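Local coordinates for magnesium transporter MgtE (Enterococcus faecalis, PDB 2OUX), which probably transports magnesium across the cell membrane as a homodimer, the present chain being its magnesium-binding cytosolic part, at residues A[36-44]-A[64-72]; A[209-217]-A[230-240]. All coordinates share one frame; numbering follows the deposited sequence.

Contact 1: residues A[36-44]-A[64-72]; sequences IYEQGQFYQ and ADMFDVIEE. With MG (magnesium ion), chain G.
Met66, built as selenomethionine, pushes its side chain into helix 36-43 as a knob into a hole formed by Ile36, Gln39, Gly40 and Tyr43, an example of how two helices can mesh through one long flexible side chain. CG lies anti to the backbone N (chi1 175°) and the chain then bends at its last torsion, which carries the methyl group over the tyrosine. The contact with that ring is a Met-aromatic one: CE of Met66 sits 3.8 Å from the Tyr43 centroid, nearly on the ring normal, while SE of Met66 stands obliquely and packs 3.5 Å from CB of Tyr43.

A second aromatic contact widens this packing. Phe67 turns its edge toward the Tyr43 ring in an offset edge-to-face pair, centroids 5.7 Å apart and planes at 71°. The Tyr43 hydroxyl lies beside the Phe67 edge and is itself hydrogen-bonded to Tyr55 OH.

Aliphatic packing continues at the start of the helix. CD1 of Ile36 meets CG1 of Val69 at 3.4 Å, tight for two carbons, and the two side chains cross at about a right angle. CG2 of Ile36 lies against the backbone carbonyl of Asp65.

Polar and metal interactions belong to the outgoing chain. One water donates to two carbonyls of the type I turn from Phe67 to Ile70, at Asp68 O (2.9 Å) and Ile70 O (2.8 Å), and it also ligates the magnesium ion. Glu72 OE1 binds that ion directly at 2.2 Å, and four further waters complete six ligands. The arrangement is an interhelical packing of the all-helical MgtE N domain; the chain that follows helix 60-67 leads to a largely hydrated magnesium site at Glu72.

Contact 2: residues A[209-217]-A[230-240]; sequences ERVISVHVG and YDFLAVPVTDY. With MG (magnesium ion), chain C.
The rings of His215 and Tyr240 lie face to face, centroids 3.7 Å apart and planes at 23°, where the first strand of a beta-alpha-beta unit passes its partner. Val216 CG1 lies over the opposite face of the imidazole, and the backbone of Asp239 and Tyr240 meets its edge in the ring plane. With chi1 at 180°, CG of His215 stands opposite the backbone N, and the ring extends alongside residues 238-240, where Tyr240 can lie on it. At the other end of the contact, Phe232 has Tyr230 CB over the centre of one face and receives Ile212 at its edge, where Ile212 CD1 comes within 3.9 Å of Phe232 CZ. Ile212 CG2 lies over a face of Tyr230, whose hydroxyl is hydrogen-bonded to Glu38 of the second subunit.

Such a crossover, here strand 214-215, helix 220-230 and strand 234-238, is a recurring element of the CBS domain, and this one belongs to the second CBS repeat. Val214 and Val237 point to one side of the sheet, their CG2 atoms 3.8 Å apart; His215 and Thr238 point to the other. On the far side of strand 234-238 runs strand 244-249.

At the turn after the helix, Asp231 OD1 binds a magnesium ion at 2.2 Å, together with four waters and the carbonyl oxygen of Arg228. Three backbone hydrogen bonds zip the parallel strands together: Val214 N to Pro236 O at 3.0 Å, Thr238 N to Val214 O at 3.0 Å, and Val216 N to Thr238 O at 2.8 Å, this last with an N-H...O angle of 153°.

Contact 1 comes first along the chain and closes before contact 2 opens. They lie on opposite sides of the chain's centre, with their own centres about 28 Å apart and their nearest atoms about 14 Å apart. They share no helix or sheet: contact 1 pairs helices 36-43 and 60-67 of the N domain, whereas contact 2 joins the ends of a beta-alpha-beta unit in the second CBS repeat. What connects them is the dimer, since Glu38, in segment 36-44 of one subunit, forms a salt bridge with Arg210, in segment 209-217 of the other. Each also carries a magnesium ligand, consistent with ion binding spread over both domains of this cytosolic part.

Contact 1: residues A[36-44]-A[64-72]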
loop_
_atom_site.group_PDB
_atom_site.type_symbol
_atom_site.label_atom_id
_atom_site.label_comp_id
_atom_site.label_asym_id
_atom_site.label_seq_id
_atom_site.Cartn_x
_atom_site.Cartn_y
_atom_site.Cartn_z
ATOM N N ILE A 36 4.613 -0.051 15.813
ATOM C CA ILE A 36 4.728 -1.449 16.219
ATOM C C ILE A 36 6.060 -2.129 15.905
ATOM O O ILE A 36 6.450 -3.050 16.612
ATOM C CB ILE A 36 3.590 -2.313 15.640
ATOM C CG1 ILE A 36 3.480 -2.103 14.129
ATOM C CG2 ILE A 36 2.284 -1.998 16.363
ATOM C CD1 ILE A 36 2.567 -3.104 13.447
ATOM N N TYR A 37 6.759 -1.688 14.860
ATOM C CA TYR A 37 8.057 -2.283 14.535
ATOM C C TYR A 37 9.105 -1.855 15.559
ATOM O O TYR A 37 9.991 -2.630 15.908
ATOM C CB TYR A 37 8.547 -1.865 13.154
ATOM C CG TYR A 37 10.023 -2.160 12.944
ATOM C CD1 TYR A 37 10.478 -3.463 12.712
ATOM C CD2 TYR A 37 10.968 -1.141 13.025
ATOM C CE1 TYR A 37 11.846 -3.737 12.556
ATOM C CE2 TYR A 37 12.331 -1.401 12.873
ATOM C CZ TYR A 37 12.762 -2.698 12.645
ATOM O OH TYR A 37 14.104 -2.938 12.491
ATOM N N GLU A 38 9.022 -0.609 16.007
ATOM C CA GLU A 38 9.966 -0.118 17.008
ATOM C C GLU A 38 9.626 -0.813 18.335
ATOM O O GLU A 38 10.514 -1.140 19.132
ATOM C CB GLU A 38 9.868 1.409 17.134
ATOM C CG GLU A 38 10.066 2.132 15.814
ATOM C CD GLU A 38 9.987 3.646 15.925
ATOM O OE1 GLU A 38 9.116 4.173 16.657
ATOM O OE2 GLU A 38 10.793 4.318 15.250
ATOM N N GLN A 39 8.335 -1.047 18.557
ATOM C CA GLN A 39 7.889 -1.742 19.762
ATOM C C GLN A 39 8.539 -3.124 19.772
ATOM O O GLN A 39 8.979 -3.609 20.815
ATOM C CB GLN A 39 6.363 -1.892 19.769
ATOM C CG GLN A 39 5.617 -0.602 20.106
ATOM C CD GLN A 39 4.114 -0.731 19.950
ATOM O OE1 GLN A 39 3.536 -1.794 20.189
ATOM N NE2 GLN A 39 3.470 0.360 19.543
ATOM N N GLY A 40 8.597 -3.751 18.601
ATOM C CA GLY A 40 9.199 -5.068 18.506
ATOM C C GLY A 40 10.687 -5.074 18.824
ATOM O O GLY A 40 11.186 -5.972 19.504
ATOM N N GLN A 41 11.407 -4.074 18.332
ATOM C CA GLN A 41 12.837 -3.987 18.585
ATOM C C GLN A 41 13.104 -3.757 20.068
ATOM O O GLN A 41 13.967 -4.408 20.660
ATOM C CB GLN A 41 13.448 -2.859 17.752
ATOM C CG GLN A 41 13.340 -3.110 16.257
ATOM C CD GLN A 41 13.968 -4.433 15.854
ATOM O OE1 GLN A 41 15.190 -4.572 15.849
ATOM N NE2 GLN A 41 13.131 -5.415 15.530
ATOM N N PHE A 42 12.366 -2.825 20.663
ATOM C CA PHE A 42 12.515 -2.539 22.082
ATOM C C PHE A 42 12.316 -3.840 22.849
ATOM O O PHE A 42 13.180 -4.249 23.618
ATOM C CB PHE A 42 11.471 -1.516 22.543
ATOM C CG PHE A 42 11.488 -1.264 24.025
ATOM C CD1 PHE A 42 12.519 -0.530 24.610
ATOM C CD2 PHE A 42 10.491 -1.784 24.838
ATOM C CE1 PHE A 42 12.557 -0.322 25.987
ATOM C CE2 PHE A 42 10.520 -1.582 26.210
ATOM C CZ PHE A 42 11.558 -0.847 26.789
ATOM N N TYR A 43 11.183 -4.494 22.611
ATOM C CA TYR A 43 10.849 -5.753 23.274
ATOM C C TYR A 43 11.872 -6.869 23.085
ATOM O O TYR A 43 12.138 -7.633 24.011
ATOM C CB TYR A 43 9.479 -6.236 22.801
ATOM C CG TYR A 43 9.111 -7.651 23.208
ATOM C CD1 TYR A 43 9.475 -8.746 22.422
ATOM C CD2 TYR A 43 8.348 -7.891 24.350
ATOM C CE1 TYR A 43 9.081 -10.047 22.764
ATOM C CE2 TYR A 43 7.949 -9.185 24.701
ATOM C CZ TYR A 43 8.313 -10.257 23.904
ATOM O OH TYR A 43 7.885 -11.527 24.240
ATOM N N GLN A 44 12.442 -6.969 21.891
ATOM C CA GLN A 44 13.424 -8.011 21.616
ATOM C C GLN A 44 14.796 -7.701 22.211
ATOM O O GLN A 44 15.738 -8.468 22.039
ATOM C CB GLN A 44 13.540 -8.234 20.103
ATOM C CG GLN A 44 12.318 -8.914 19.502
ATOM C CD GLN A 44 12.376 -9.011 17.986
ATOM O OE1 GLN A 44 13.233 -9.695 17.421
ATOM N NE2 GLN A 44 11.460 -8.320 17.319
ATOM N N ALA A 64 -0.521 -8.111 20.876
ATOM C CA ALA A 64 -0.736 -8.730 19.573
ATOM C C ALA A 64 -0.367 -7.770 18.431
ATOM O O ALA A 64 0.181 -8.187 17.414
ATOM C CB ALA A 64 -2.187 -9.172 19.445
ATOM N N ASP A 65 -0.664 -6.487 18.599
ATOM C CA ASP A 65 -0.342 -5.516 17.559
ATOM C C ASP A 65 1.153 -5.559 17.271
ATOM O O ASP A 65 1.595 -5.363 16.137
ATOM C CB ASP A 65 -0.705 -4.094 18.002
ATOM C CG ASP A 65 -2.187 -3.881 18.119
ATOM O OD1 ASP A 65 -2.926 -4.371 17.245
ATOM O OD2 ASP A 65 -2.611 -3.205 19.080
HETATM N N MSE A 66 1.928 -5.799 18.319
HETATM C CA MSE A 66 3.364 -5.846 18.170
HETATM C C MSE A 66 3.816 -7.178 17.582
HETATM O O MSE A 66 4.622 -7.199 16.649
HETATM C CB MSE A 66 4.054 -5.612 19.516
HETATM C CG MSE A 66 5.567 -5.770 19.442
HETATM SE SE MSE A 66 6.417 -5.850 21.168
HETATM C CE MSE A 66 5.698 -7.537 21.759
ATOM N N PHE A 67 3.307 -8.287 18.117
ATOM C CA PHE A 67 3.703 -9.592 17.604
ATOM C C PHE A 67 3.424 -9.744 16.117
ATOM O O PHE A 67 4.220 -10.350 15.404
ATOM C CB PHE A 67 3.046 -10.721 18.396
ATOM C CG PHE A 67 3.927 -11.269 19.479
ATOM C CD1 PHE A 67 4.110 -10.567 20.665
ATOM C CD2 PHE A 67 4.643 -12.444 19.281
ATOM C CE1 PHE A 67 4.998 -11.025 21.637
ATOM C CE2 PHE A 67 5.531 -12.906 20.245
ATOM C CZ PHE A 67 5.709 -12.194 21.427
ATOM N N ASP A 68 2.315 -9.179 15.647
ATOM C CA ASP A 68 1.984 -9.237 14.227
ATOM C C ASP A 68 3.224 -8.987 13.375
ATOM O O ASP A 68 3.352 -9.537 12.293
ATOM C CB ASP A 68 0.947 -8.167 13.841
ATOM C CG ASP A 68 -0.454 -8.526 14.254
ATOM O OD1 ASP A 68 -0.832 -9.704 14.109
ATOM O OD2 ASP A 68 -1.183 -7.616 14.705
ATOM N N VAL A 69 4.144 -8.154 13.844
ATOM C CA VAL A 69 5.306 -7.871 13.017
ATOM C C VAL A 69 6.632 -8.488 13.424
ATOM O O VAL A 69 7.612 -8.380 12.689
ATOM C CB VAL A 69 5.494 -6.360 12.842
ATOM C CG1 VAL A 69 4.259 -5.779 12.166
ATOM C CG2 VAL A 69 5.740 -5.694 14.194
ATOM N N ILE A 70 6.677 -9.122 14.590
ATOM C CA ILE A 70 7.902 -9.779 15.026
ATOM C C ILE A 70 8.052 -11.002 14.105
ATOM O O ILE A 70 7.083 -11.724 13.856
ATOM C CB ILE A 70 7.801 -10.266 16.516
ATOM C CG1 ILE A 70 7.599 -9.073 17.457
ATOM C CG2 ILE A 70 9.047 -11.053 16.886
ATOM C CD1 ILE A 70 8.642 -7.976 17.266
ATOM N N GLU A 71 9.253 -11.228 13.590
ATOM C CA GLU A 71 9.480 -12.366 12.704
ATOM C C GLU A 71 9.190 -13.681 13.423
ATOM O O GLU A 71 9.897 -14.048 14.353
ATOM C CB GLU A 71 10.917 -12.335 12.182
ATOM C CG GLU A 71 11.122 -11.316 11.075
ATOM C CD GLU A 71 12.585 -11.112 10.714
ATOM O OE1 GLU A 71 13.285 -12.117 10.467
ATOM O OE2 GLU A 71 13.038 -9.945 10.669
ATOM N N GLU A 72 8.144 -14.381 12.988
ATOM C CA GLU A 72 7.744 -15.644 13.610
ATOM C C GLU A 72 8.818 -16.726 13.527
ATOM O O GLU A 72 8.719 -17.764 14.183
ATOM C CB GLU A 72 6.456 -16.182 12.975
ATOM C CG GLU A 72 6.655 -16.829 11.613
ATOM C CD GLU A 72 6.492 -15.852 10.485
ATOM O OE1 GLU A 72 6.912 -14.697 10.664
ATOM O OE2 GLU A 72 5.958 -16.240 9.425
HETATM MG MG MG G . 5.692 -13.063 9.853
HETATM O O HOH W 1 5.054 -11.878 11.876
HETATM O O HOH W 2 6.279 -14.218 7.892
HETATM O O HOH W 3 3.729 -13.798 10.076
HETATM O O HOH W 4 4.714 -11.406 8.764
HETATM O O HOH W 5 7.769 -12.376 9.581
#

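Contact 2: residues A[209-217]-A[230-240]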
loop_
_atom_site.group_PDB
_atom_site.type_symbol
_atom_site.label_atom_id
_atom_site.label_comp_id
_atom_site.label_asym_id
_atom_site.label_seq_id
_atom_site.Cartn_x
_atom_site.Cartn_y
_atom_site.Cartn_z
ATOM N N GLU A 209 -16.520 -3.267 -11.737
ATOM C CA GLU A 209 -16.911 -4.639 -12.044
ATOM C C GLU A 209 -15.710 -5.511 -12.349
ATOM O O GLU A 209 -15.741 -6.709 -12.093
ATOM C CB GLU A 209 -17.855 -4.692 -13.241
ATOM C CG GLU A 209 -19.178 -3.992 -13.044
ATOM C CD GLU A 209 -20.202 -4.410 -14.082
ATOM O OE1 GLU A 209 -19.873 -4.401 -15.289
ATOM O OE2 GLU A 209 -21.336 -4.750 -13.684
ATOM N N ARG A 210 -14.657 -4.921 -12.906
ATOM C CA ARG A 210 -13.455 -5.682 -13.245
ATOM C C ARG A 210 -12.496 -5.843 -12.063
ATOM O O ARG A 210 -11.344 -5.413 -12.114
ATOM C CB ARG A 210 -12.726 -5.027 -14.419
ATOM C CG ARG A 210 -13.508 -5.051 -15.719
ATOM C CD ARG A 210 -12.721 -4.379 -16.829
ATOM N NE ARG A 210 -11.505 -5.123 -17.160
ATOM C CZ ARG A 210 -11.486 -6.256 -17.855
ATOM N NH1 ARG A 210 -12.621 -6.781 -18.300
ATOM N NH2 ARG A 210 -10.332 -6.865 -18.112
ATOM N N VAL A 211 -12.977 -6.470 -10.997
ATOM C CA VAL A 211 -12.149 -6.687 -9.823
ATOM C C VAL A 211 -11.179 -7.837 -10.069
ATOM O O VAL A 211 -11.567 -8.908 -10.524
ATOM C CB VAL A 211 -13.012 -6.975 -8.573
ATOM C CG1 VAL A 211 -14.011 -8.086 -8.866
ATOM C CG2 VAL A 211 -12.121 -7.338 -7.405
ATOM N N ILE A 212 -9.907 -7.579 -9.790
ATOM C CA ILE A 212 -8.836 -8.550 -9.963
ATOM C C ILE A 212 -8.680 -9.335 -8.662
ATOM O O ILE A 212 -8.656 -8.754 -7.575
ATOM C CB ILE A 212 -7.484 -7.846 -10.273
ATOM C CG1 ILE A 212 -7.590 -7.043 -11.577
ATOM C CG2 ILE A 212 -6.365 -8.865 -10.371
ATOM C CD1 ILE A 212 -8.336 -5.717 -11.411
ATOM N N SER A 213 -8.579 -10.655 -8.779
ATOM C CA SER A 213 -8.417 -11.512 -7.616
ATOM C C SER A 213 -7.583 -12.723 -7.994
ATOM O O SER A 213 -7.301 -12.944 -9.173
ATOM C CB SER A 213 -9.778 -11.975 -7.085
ATOM O OG SER A 213 -10.452 -12.790 -8.028
ATOM N N VAL A 214 -7.193 -13.494 -6.983
ATOM C CA VAL A 214 -6.395 -14.698 -7.170
ATOM C C VAL A 214 -7.125 -15.851 -6.492
ATOM O O VAL A 214 -8.004 -15.626 -5.651
ATOM C CB VAL A 214 -4.992 -14.539 -6.538
ATOM C CG1 VAL A 214 -4.261 -13.380 -7.191
ATOM C CG2 VAL A 214 -5.116 -14.297 -5.030
ATOM N N HIS A 215 -6.762 -17.078 -6.861
ATOM C CA HIS A 215 -7.382 -18.275 -6.296
ATOM C C HIS A 215 -6.591 -18.707 -5.066
ATOM O O HIS A 215 -5.369 -18.618 -5.049
ATOM C CB HIS A 215 -7.398 -19.409 -7.334
ATOM C CG HIS A 215 -8.030 -20.676 -6.837
ATOM N ND1 HIS A 215 -9.384 -20.798 -6.615
ATOM C CD2 HIS A 215 -7.487 -21.877 -6.507
ATOM C CE1 HIS A 215 -9.653 -22.015 -6.172
ATOM N NE2 HIS A 215 -8.516 -22.686 -6.098
ATOM N N VAL A 216 -7.285 -19.189 -4.044
ATOM C CA VAL A 216 -6.621 -19.591 -2.807
ATOM C C VAL A 216 -5.459 -20.590 -2.974
ATOM O O VAL A 216 -4.542 -20.636 -2.148
ATOM C CB VAL A 216 -7.661 -20.140 -1.798
ATOM C CG1 VAL A 216 -8.347 -21.377 -2.359
ATOM C CG2 VAL A 216 -6.992 -20.422 -0.476
ATOM N N GLY A 217 -5.479 -21.364 -4.055
ATOM C CA GLY A 217 -4.421 -22.333 -4.275
ATOM C C GLY A 217 -3.284 -21.860 -5.164
ATOM O O GLY A 217 -2.338 -22.613 -5.398
ATOM N N TYR A 230 -0.102 -4.876 -11.113
ATOM C CA TYR A 230 -1.200 -3.939 -10.865
ATOM C C TYR A 230 -0.927 -2.867 -9.816
ATOM O O TYR A 230 -1.769 -2.013 -9.574
ATOM C CB TYR A 230 -2.464 -4.719 -10.486
ATOM C CG TYR A 230 -3.019 -5.542 -11.625
ATOM C CD1 TYR A 230 -4.026 -5.041 -12.457
ATOM C CD2 TYR A 230 -2.507 -6.805 -11.904
ATOM C CE1 TYR A 230 -4.502 -5.788 -13.538
ATOM C CE2 TYR A 230 -2.973 -7.551 -12.974
ATOM C CZ TYR A 230 -3.966 -7.042 -13.787
ATOM O OH TYR A 230 -4.412 -7.804 -14.843
ATOM N N ASP A 231 0.251 -2.912 -9.201
ATOM C CA ASP A 231 0.609 -1.941 -8.167
ATOM C C ASP A 231 -0.485 -1.833 -7.089
ATOM O O ASP A 231 -0.851 -0.734 -6.672
ATOM C CB ASP A 231 0.860 -0.566 -8.803
ATOM C CG ASP A 231 1.980 -0.596 -9.836
ATOM O OD1 ASP A 231 2.932 -1.362 -9.634
ATOM O OD2 ASP A 231 1.925 0.147 -10.837
ATOM N N PHE A 232 -1.016 -2.974 -6.653
ATOM C CA PHE A 232 -2.057 -2.996 -5.626
ATOM C C PHE A 232 -1.425 -3.126 -4.243
ATOM O O PHE A 232 -0.350 -3.720 -4.105
ATOM C CB PHE A 232 -2.981 -4.195 -5.796
ATOM C CG PHE A 232 -3.880 -4.128 -6.990
ATOM C CD1 PHE A 232 -4.375 -2.918 -7.447
ATOM C CD2 PHE A 232 -4.319 -5.301 -7.595
ATOM C CE1 PHE A 232 -5.305 -2.878 -8.485
ATOM C CE2 PHE A 232 -5.247 -5.266 -8.628
ATOM C CZ PHE A 232 -5.740 -4.052 -9.070
ATOM N N LEU A 233 -2.096 -2.592 -3.224
ATOM C CA LEU A 233 -1.591 -2.691 -1.858
ATOM C C LEU A 233 -2.228 -3.921 -1.220
ATOM O O LEU A 233 -1.889 -4.313 -0.105
ATOM C CB LEU A 233 -1.917 -1.415 -1.075
ATOM C CG LEU A 233 -3.384 -0.991 -0.974
ATOM C CD1 LEU A 233 -4.060 -1.729 0.187
ATOM C CD2 LEU A 233 -3.447 0.517 -0.748
ATOM N N ALA A 234 -3.155 -4.532 -1.949
ATOM C CA ALA A 234 -3.824 -5.744 -1.488
ATOM C C ALA A 234 -4.559 -6.396 -2.657
ATOM O O ALA A 234 -4.868 -5.732 -3.649
ATOM C CB ALA A 234 -4.809 -5.425 -0.358
ATOM N N VAL A 235 -4.821 -7.697 -2.543
ATOM C CA VAL A 235 -5.534 -8.417 -3.583
ATOM C C VAL A 235 -6.413 -9.490 -2.961
ATOM O O VAL A 235 -5.968 -10.254 -2.106
ATOM C CB VAL A 235 -4.554 -9.036 -4.624
ATOM C CG1 VAL A 235 -3.719 -10.150 -3.998
ATOM C CG2 VAL A 235 -5.339 -9.536 -5.830
ATOM N N PRO A 236 -7.690 -9.547 -3.372
ATOM C CA PRO A 236 -8.628 -10.535 -2.835
ATOM C C PRO A 236 -8.359 -11.970 -3.263
ATOM O O PRO A 236 -7.802 -12.225 -4.328
ATOM C CB PRO A 236 -9.991 -10.011 -3.300
ATOM C CG PRO A 236 -9.678 -9.330 -4.565
ATOM C CD PRO A 236 -8.373 -8.616 -4.287
ATOM N N VAL A 237 -8.758 -12.900 -2.402
ATOM C CA VAL A 237 -8.567 -14.325 -2.632
ATOM C C VAL A 237 -9.913 -15.042 -2.598
ATOM O O VAL A 237 -10.738 -14.787 -1.725
ATOM C CB VAL A 237 -7.650 -14.931 -1.541
ATOM C CG1 VAL A 237 -7.360 -16.390 -1.853
ATOM C CG2 VAL A 237 -6.361 -14.141 -1.453
ATOM N N THR A 238 -10.131 -15.948 -3.544
ATOM C CA THR A 238 -11.396 -16.678 -3.610
ATOM C C THR A 238 -11.178 -18.156 -3.903
ATOM O O THR A 238 -10.052 -18.596 -4.140
ATOM C CB THR A 238 -12.296 -16.132 -4.741
ATOM O OG1 THR A 238 -11.767 -16.544 -6.011
ATOM C CG2 THR A 238 -12.336 -14.604 -4.709
ATOM N N ASP A 239 -12.265 -18.921 -3.869
ATOM C CA ASP A 239 -12.206 -20.336 -4.209
ATOM C C ASP A 239 -12.668 -20.399 -5.667
ATOM O O ASP A 239 -12.936 -19.364 -6.276
ATOM C CB ASP A 239 -13.142 -21.163 -3.326
ATOM C CG ASP A 239 -14.557 -20.628 -3.308
ATOM O OD1 ASP A 239 -14.976 -19.984 -4.294
ATOM O OD2 ASP A 239 -15.258 -20.865 -2.307
ATOM N N TYR A 240 -12.768 -21.596 -6.234
ATOM C CA TYR A 240 -13.200 -21.703 -7.622
ATOM C C TYR A 240 -14.602 -21.140 -7.833
ATOM O O TYR A 240 -14.968 -20.786 -8.947
ATOM C CB TYR A 240 -13.150 -23.157 -8.082
ATOM C CG TYR A 240 -11.748 -23.710 -8.179
ATOM C CD1 TYR A 240 -10.808 -23.134 -9.033
ATOM C CD2 TYR A 240 -11.359 -24.809 -7.412
ATOM C CE1 TYR A 240 -9.510 -23.640 -9.124
ATOM C CE2 TYR A 240 -10.065 -25.325 -7.494
ATOM C CZ TYR A 240 -9.145 -24.734 -8.349
ATOM O OH TYR A 240 -7.859 -25.234 -8.418
HETATM MG MG MG C . 4.603 -2.685 -10.025
HETATM O O HOH W 6 6.367 -3.648 -11.031
HETATM O O HOH W 7 5.486 -2.755 -8.092
HETATM O O HOH W 8 5.676 -0.898 -10.290
HETATM O O HOH W 9 3.814 -1.987 -12.135
#